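Local coordinates for protein glycerol Dehydrogenase (PDB 5XN8) that probably catalyses the NAD-dependent oxidation of glycerol to dihydroxyacetone, as a member of the iron-containing alcohol dehydrogenase family, at residues Q286-M290 and E291-T295; G298-K302 and V303-V307; Y207-L210 and L211-E215. All blocks are in the same frame, centred on the assembly; numbering follows the deposited sequence.

Interaction 1: Q286-M290 and E291-T295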
# COMPACT_ATOMS: atom_id res chain seq x y z
N GLN A 286 28.02 -8.41 6.79
CA GLN A 286 27.36 -8.35 5.47
C GLN A 286 26.60 -7.04 5.22
O GLN A 286 25.98 -6.87 4.17
CB GLN A 286 26.45 -9.57 5.25
CG GLN A 286 25.14 -9.60 6.02
CD GLN A 286 24.53 -10.99 6.12
OE1 GLN A 286 25.24 -12.00 6.09
NE2 GLN A 286 23.22 -11.06 6.27
N ASN A 287 26.67 -6.11 6.17
CA ASN A 287 26.03 -4.80 6.07
C ASN A 287 24.54 -4.90 5.81
O ASN A 287 24.02 -4.35 4.84
CB ASN A 287 26.72 -3.92 5.02
CG ASN A 287 26.32 -2.47 5.12
OD1 ASN A 287 26.22 -1.93 6.23
ND2 ASN A 287 26.05 -1.85 3.98
N SER A 288 23.84 -5.62 6.68
CA SER A 288 22.40 -5.70 6.63
C SER A 288 21.85 -4.33 7.01
O SER A 288 22.50 -3.59 7.74
CB SER A 288 21.90 -6.83 7.52
OG SER A 288 21.74 -6.53 8.90
N PRO A 289 20.65 -3.97 6.50
CA PRO A 289 20.11 -2.64 6.82
C PRO A 289 19.78 -2.47 8.30
O PRO A 289 19.69 -3.46 9.03
CB PRO A 289 18.86 -2.54 5.94
CG PRO A 289 18.50 -3.93 5.59
CD PRO A 289 19.74 -4.75 5.65
N MET A 290 19.61 -1.23 8.73
CA MET A 290 19.46 -0.92 10.16
C MET A 290 18.20 -1.55 10.75
O MET A 290 18.27 -2.14 11.83
CB MET A 290 19.49 0.59 10.41
CG MET A 290 19.63 1.00 11.87
SD MET A 290 21.08 0.29 12.72
CE MET A 290 20.79 0.77 14.42
N GLU A 291 17.07 -1.46 10.05
CA GLU A 291 15.82 -2.03 10.62
C GLU A 291 15.88 -3.55 10.75
O GLU A 291 15.18 -4.10 11.59
CB GLU A 291 14.49 -1.47 10.04
CG GLU A 291 14.46 -0.72 8.70
CD GLU A 291 14.70 -1.66 7.53
OE1 GLU A 291 15.72 -2.37 7.59
OE2 GLU A 291 13.86 -1.68 6.58
N GLU A 292 16.73 -4.22 9.97
CA GLU A 292 16.99 -5.65 10.13
C GLU A 292 17.86 -5.89 11.38
O GLU A 292 17.58 -6.81 12.16
CB GLU A 292 17.67 -6.24 8.89
CG GLU A 292 17.87 -7.75 8.99
CD GLU A 292 18.07 -8.41 7.64
OE1 GLU A 292 19.15 -8.29 7.05
OE2 GLU A 292 17.16 -9.09 7.15
N ILE A 293 18.90 -5.08 11.55
CA ILE A 293 19.70 -5.12 12.78
C ILE A 293 18.80 -4.89 14.01
O ILE A 293 18.94 -5.59 15.01
CB ILE A 293 20.87 -4.09 12.74
CG1 ILE A 293 21.93 -4.53 11.72
CG2 ILE A 293 21.53 -3.92 14.10
CD1 ILE A 293 22.85 -3.42 11.26
N GLU A 294 17.88 -3.94 13.91
CA GLU A 294 16.98 -3.59 15.02
C GLU A 294 15.94 -4.67 15.37
O GLU A 294 15.60 -4.83 16.56
CB GLU A 294 16.29 -2.25 14.76
CG GLU A 294 17.21 -1.06 14.91
CD GLU A 294 16.49 0.28 14.74
OE1 GLU A 294 15.23 0.30 14.61
OE2 GLU A 294 17.16 1.33 14.68
N THR A 295 15.43 -5.40 14.38
CA THR A 295 14.53 -6.52 14.64
C THR A 295 15.24 -7.67 15.38
O THR A 295 14.64 -8.30 16.26
CB THR A 295 13.81 -7.07 13.38
OG1 THR A 295 13.59 -8.47 13.58
CG2 THR A 295 14.57 -6.97 12.13

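Interaction 2: G298-K302 and V303-V307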
# COMPACT_ATOMS: atom_id res chain seq x y z
N GLY A 298 16.14 -6.32 18.91
CA GLY A 298 14.86 -6.33 19.61
C GLY A 298 14.42 -7.70 20.05
O GLY A 298 13.97 -7.87 21.17
N PHE A 299 14.58 -8.68 19.16
CA PHE A 299 14.29 -10.08 19.49
C PHE A 299 15.18 -10.58 20.62
O PHE A 299 14.68 -11.10 21.62
CB PHE A 299 14.44 -10.98 18.26
CG PHE A 299 14.28 -12.44 18.55
CD1 PHE A 299 13.02 -13.01 18.64
CD2 PHE A 299 15.40 -13.26 18.73
CE1 PHE A 299 12.86 -14.35 18.94
CE2 PHE A 299 15.25 -14.61 19.01
CZ PHE A 299 13.97 -15.15 19.12
N CYS A 300 16.50 -10.43 20.44
CA CYS A 300 17.49 -10.87 21.43
C CYS A 300 17.27 -10.26 22.84
O CYS A 300 17.26 -10.98 23.82
CB CYS A 300 18.92 -10.58 20.95
SG CYS A 300 19.58 -11.68 19.68
N GLU A 301 17.11 -8.94 22.92
CA GLU A 301 16.86 -8.26 24.21
C GLU A 301 15.62 -8.80 24.92
O GLU A 301 15.62 -9.02 26.13
CB GLU A 301 16.70 -6.75 24.02
CG GLU A 301 16.28 -5.97 25.28
CD GLU A 301 16.27 -4.47 25.09
OE1 GLU A 301 16.04 -4.02 23.94
OE2 GLU A 301 16.48 -3.72 26.08
N LYS A 302 14.56 -8.98 24.13
CA LYS A 302 13.24 -9.36 24.60
C LYS A 302 13.24 -10.77 25.18
O LYS A 302 12.65 -10.99 26.23
CB LYS A 302 12.27 -9.24 23.42
CG LYS A 302 10.80 -9.47 23.63
CD LYS A 302 10.02 -8.92 22.42
CE LYS A 302 10.23 -9.73 21.13
NZ LYS A 302 10.48 -8.87 19.93
N VAL A 303 13.92 -11.70 24.51
CA VAL A 303 13.98 -13.09 24.99
C VAL A 303 15.09 -13.36 26.03
O VAL A 303 14.95 -14.28 26.84
CB VAL A 303 14.05 -14.12 23.83
CG1 VAL A 303 12.86 -13.97 22.86
CG2 VAL A 303 15.38 -14.12 23.10
N GLY A 304 16.17 -12.58 25.99
CA GLY A 304 17.29 -12.72 26.93
C GLY A 304 18.56 -13.31 26.35
O GLY A 304 19.22 -14.13 26.98
N LEU A 305 18.93 -12.85 25.15
CA LEU A 305 20.14 -13.30 24.46
C LEU A 305 21.15 -12.16 24.40
O LEU A 305 20.76 -11.00 24.29
CB LEU A 305 19.79 -13.76 23.04
CG LEU A 305 19.08 -15.10 22.92
CD1 LEU A 305 18.47 -15.25 21.53
CD2 LEU A 305 20.02 -16.25 23.23
N PRO A 306 22.45 -12.47 24.46
CA PRO A 306 23.48 -11.42 24.56
C PRO A 306 23.64 -10.59 23.29
O PRO A 306 23.80 -11.16 22.22
CB PRO A 306 24.76 -12.20 24.85
CG PRO A 306 24.51 -13.53 24.27
CD PRO A 306 23.05 -13.81 24.50
N VAL A 307 23.60 -9.27 23.42
CA VAL A 307 23.84 -8.35 22.28
C VAL A 307 25.12 -7.51 22.45
O VAL A 307 25.42 -6.67 21.63
CB VAL A 307 22.63 -7.44 22.01
CG1 VAL A 307 21.42 -8.27 21.61
CG2 VAL A 307 22.28 -6.58 23.21

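Interaction 3: Y207-L210 and L211-E215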
# COMPACT_ATOMS: atom_id res chain seq x y z
N TYR A 207 13.27 -18.42 10.91
CA TYR A 207 13.44 -17.03 11.31
C TYR A 207 12.11 -16.31 11.53
O TYR A 207 11.94 -15.64 12.55
CB TYR A 207 14.29 -16.28 10.26
CG TYR A 207 14.48 -14.80 10.50
CD1 TYR A 207 15.15 -14.33 11.63
CD2 TYR A 207 13.99 -13.87 9.60
CE1 TYR A 207 15.33 -12.98 11.85
CE2 TYR A 207 14.16 -12.51 9.80
CZ TYR A 207 14.82 -12.07 10.93
OH TYR A 207 14.99 -10.72 11.16
N ASP A 208 11.16 -16.46 10.60
CA ASP A 208 9.83 -15.82 10.74
C ASP A 208 9.04 -16.39 11.91
O ASP A 208 8.26 -15.68 12.53
CB ASP A 208 8.99 -15.96 9.45
CG ASP A 208 9.60 -15.23 8.25
OD1 ASP A 208 10.28 -14.19 8.42
OD2 ASP A 208 9.39 -15.71 7.12
N THR A 209 9.23 -17.68 12.18
CA THR A 209 8.59 -18.35 13.31
C THR A 209 9.13 -17.82 14.65
O THR A 209 8.36 -17.59 15.57
CB THR A 209 8.76 -19.88 13.23
OG1 THR A 209 8.21 -20.35 12.00
CG2 THR A 209 8.05 -20.58 14.38
N LEU A 210 10.44 -17.61 14.75
CA LEU A 210 11.02 -17.00 15.97
C LEU A 210 10.40 -15.64 16.26
O LEU A 210 9.99 -15.38 17.39
CB LEU A 210 12.53 -16.85 15.87
CG LEU A 210 13.38 -18.10 15.90
CD1 LEU A 210 14.84 -17.76 15.65
CD2 LEU A 210 13.24 -18.83 17.22
N LEU A 211 10.30 -14.79 15.25
CA LEU A 211 9.71 -13.45 15.40
C LEU A 211 8.22 -13.51 15.75
O LEU A 211 7.75 -12.76 16.61
CB LEU A 211 9.93 -12.60 14.15
CG LEU A 211 11.38 -12.38 13.69
CD1 LEU A 211 11.37 -11.49 12.44
CD2 LEU A 211 12.28 -11.80 14.79
N ALA A 212 7.49 -14.41 15.10
CA ALA A 212 6.07 -14.55 15.35
C ALA A 212 5.75 -15.20 16.70
O ALA A 212 4.88 -14.73 17.43
CB ALA A 212 5.42 -15.34 14.22
N GLU A 213 6.47 -16.28 17.03
CA GLU A 213 6.12 -17.17 18.14
C GLU A 213 7.07 -17.15 19.33
O GLU A 213 6.73 -17.68 20.38
CB GLU A 213 6.04 -18.62 17.63
CG GLU A 213 5.17 -18.83 16.39
CD GLU A 213 3.69 -18.57 16.60
OE1 GLU A 213 3.23 -18.62 17.75
OE2 GLU A 213 2.98 -18.31 15.60
N GLY A 214 8.25 -16.56 19.18
CA GLY A 214 9.32 -16.64 20.18
C GLY A 214 8.96 -16.18 21.57
O GLY A 214 9.29 -16.83 22.55
N GLU A 215 8.27 -15.05 21.65
CA GLU A 215 7.89 -14.47 22.93
C GLU A 215 6.75 -15.24 23.59
O GLU A 215 6.81 -15.53 24.79
CB GLU A 215 7.55 -12.99 22.76
CG GLU A 215 7.29 -12.20 24.05
CD GLU A 215 8.45 -12.23 25.05
OE1 GLU A 215 9.59 -12.59 24.69
OE2 GLU A 215 8.21 -11.88 26.22

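Interaction 1: Q286-M290 and E291-T295
At the N-terminus of helix 290-303, Pro-289 occupies the N-cap and passes its carbonyl to the first turn. Pro-289 O accepts from Ile-293 N at 3.1 Å in a nearly straight bond (167°), and more weakly from Glu-292 N. One residue on, Met-290 O takes Glu-294 N at 2.8 Å. Proline is tolerated at the N-cap because no N-H there is needed by the helical hydrogen bonds, while its carbonyl still accepts from the first turn.

The side chains close round this turn. Ser-288 CB lies 3.1 Å from Glu-292 OE1, a tight approach, while its OG faces Ile-293 CG1 at 3.5 Å and, though buried, has no polar partner in the model. Glu-292 sends CG opposite its backbone N (chi1 -176°), and the chain then extends back beside the loop that leads into the helix, toward Ser-288. Glu-291 OE1 comes to 3.6 Å from Pro-289 CB. On another side, Met-290 bends at chi2 and brings CE to 3.7 Å from Glu-294 OE2.

Asn-287, with positive phi, leaves helix 271-285; its OD1 and Ser-288 O both bind Lys-216 NZ of a neighbouring subunit. Acidic residues in the first turn probably interact favourably with the helix dipole, and the whole is characteristic of a helix start with proline at the N-cap, after the short loop from helix 271-285.

Interaction 2: G298-K302 and V303-V307
The backbone of 298-302 belongs to the last turns of helix 290-303, which ends at Val-303; the chain turns at Gly-304 and runs extended through Leu-305 and Pro-306. Val-303 N still makes the helical bond to Phe-299 O, at 3.0 Å. Cys-300 O is then gripped twice, from opposite faces of its plane: Gly-304 N lies 2.9 Å away and Leu-305 N 2.8 Å, the second bond almost perfectly straight at 178°. Gly-304 has the positive phi that reverses the chain, and at its backbone angles a beta carbon would press on the preceding carbonyl, which explains the glycine.

This is a Schellman-type C-terminal cap, with the six-to-one bond from Leu-305 N and the apolar contact that goes with it, Cys-300 against Leu-305, their CB atoms 3.9 Å apart. It departs from the canonical form in that Gly-304 N turns to Cys-300 O, where Glu-301 O would be expected. Cysteine is small enough to let the returning chain come close: Val-307 CG1 packs on Cys-300 CB at 3.5 Å.

With CG trans to the amide nitrogen (chi1 175°), the Phe-299 ring lies along the helix flank where Val-303, one turn on, can reach it; Val-303 CG1 settles over one face in a CH-pi contact, 4.2 Å from the centroid and 22° off the normal. Leu-305 CD1 meets the same ring obliquely, 4.1 Å from Phe-299 CE2. Branched and aromatic apolar residues fit here because two helices close over them: from 162-185, Leu-173 touches Phe-299 and Cys-300 and Val-166 touches Val-303 and Leu-305, while Leu-210 and Leu-211 of 197-223 lie against Phe-299.

Interaction 3: Y207-L210 and L211-E215
Tyr-207 and Leu-211 make an i to i+4 CH-pi contact midway along helix 197-223. Leu-211 CD1 hangs over one face of the ring, 4.2 Å from its centroid and 26° off the normal, displaced so that Tyr-207 CZ is 3.8 Å away. A chi1 of 176° carries the tyrosine CG away from its own N-H, which lays the ring alongside the next turn where a leucine branch can reach it.

Two residues further on, a second i to i+4 pair brings Thr-209 CG2 to 3.9 Å from Glu-213 CG; the threonine hydroxyl is engaged with Leu-205 O, leaving the methyl for this contact. The backbone carries the regular bonds, among them Glu-213 N to Thr-209 O at 2.7 Å. Gly-214 N comes to 2.8 Å from Leu-210 O at a more bent 136°, and a beta carbon on Gly-214 would collide with that oxygen, so glycine fits.

Leu-210 faces inward, against Met-169, Ala-172 and Leu-173 of helix 162-185 and Ile-233 of helix 228-247. Tyr-207 meets Phe-177 of helix 162-185 edge-to-face, and helix 290-303 packs alongside as a further neighbour.

In the fold
Interactions 1 and 2 are the two ends of one helix, 290-303, with centres 15 Å apart, and interaction 3 is the helix surface lying beside it. Tyr-207 OH packs 3.6 Å from Thr-295 OG1, Phe-299 CE1 rests 3.4 Å from Leu-210 O, and Lys-302 CG lies 3.5 Å from Glu-215 OE1. Leu-305 and Leu-210 each stand about 8 Å, side chain to side chain, from Asp-171, a ligand of the bound zinc; both side chains are about 12 Å from the zinc ion itself. Interaction 1 is remote from that site and faces the assembly instead: its Asn-287 ND2 bonds to Glu-213 OE1 of a neighbouring subunit, a residue of that subunit's interaction 3.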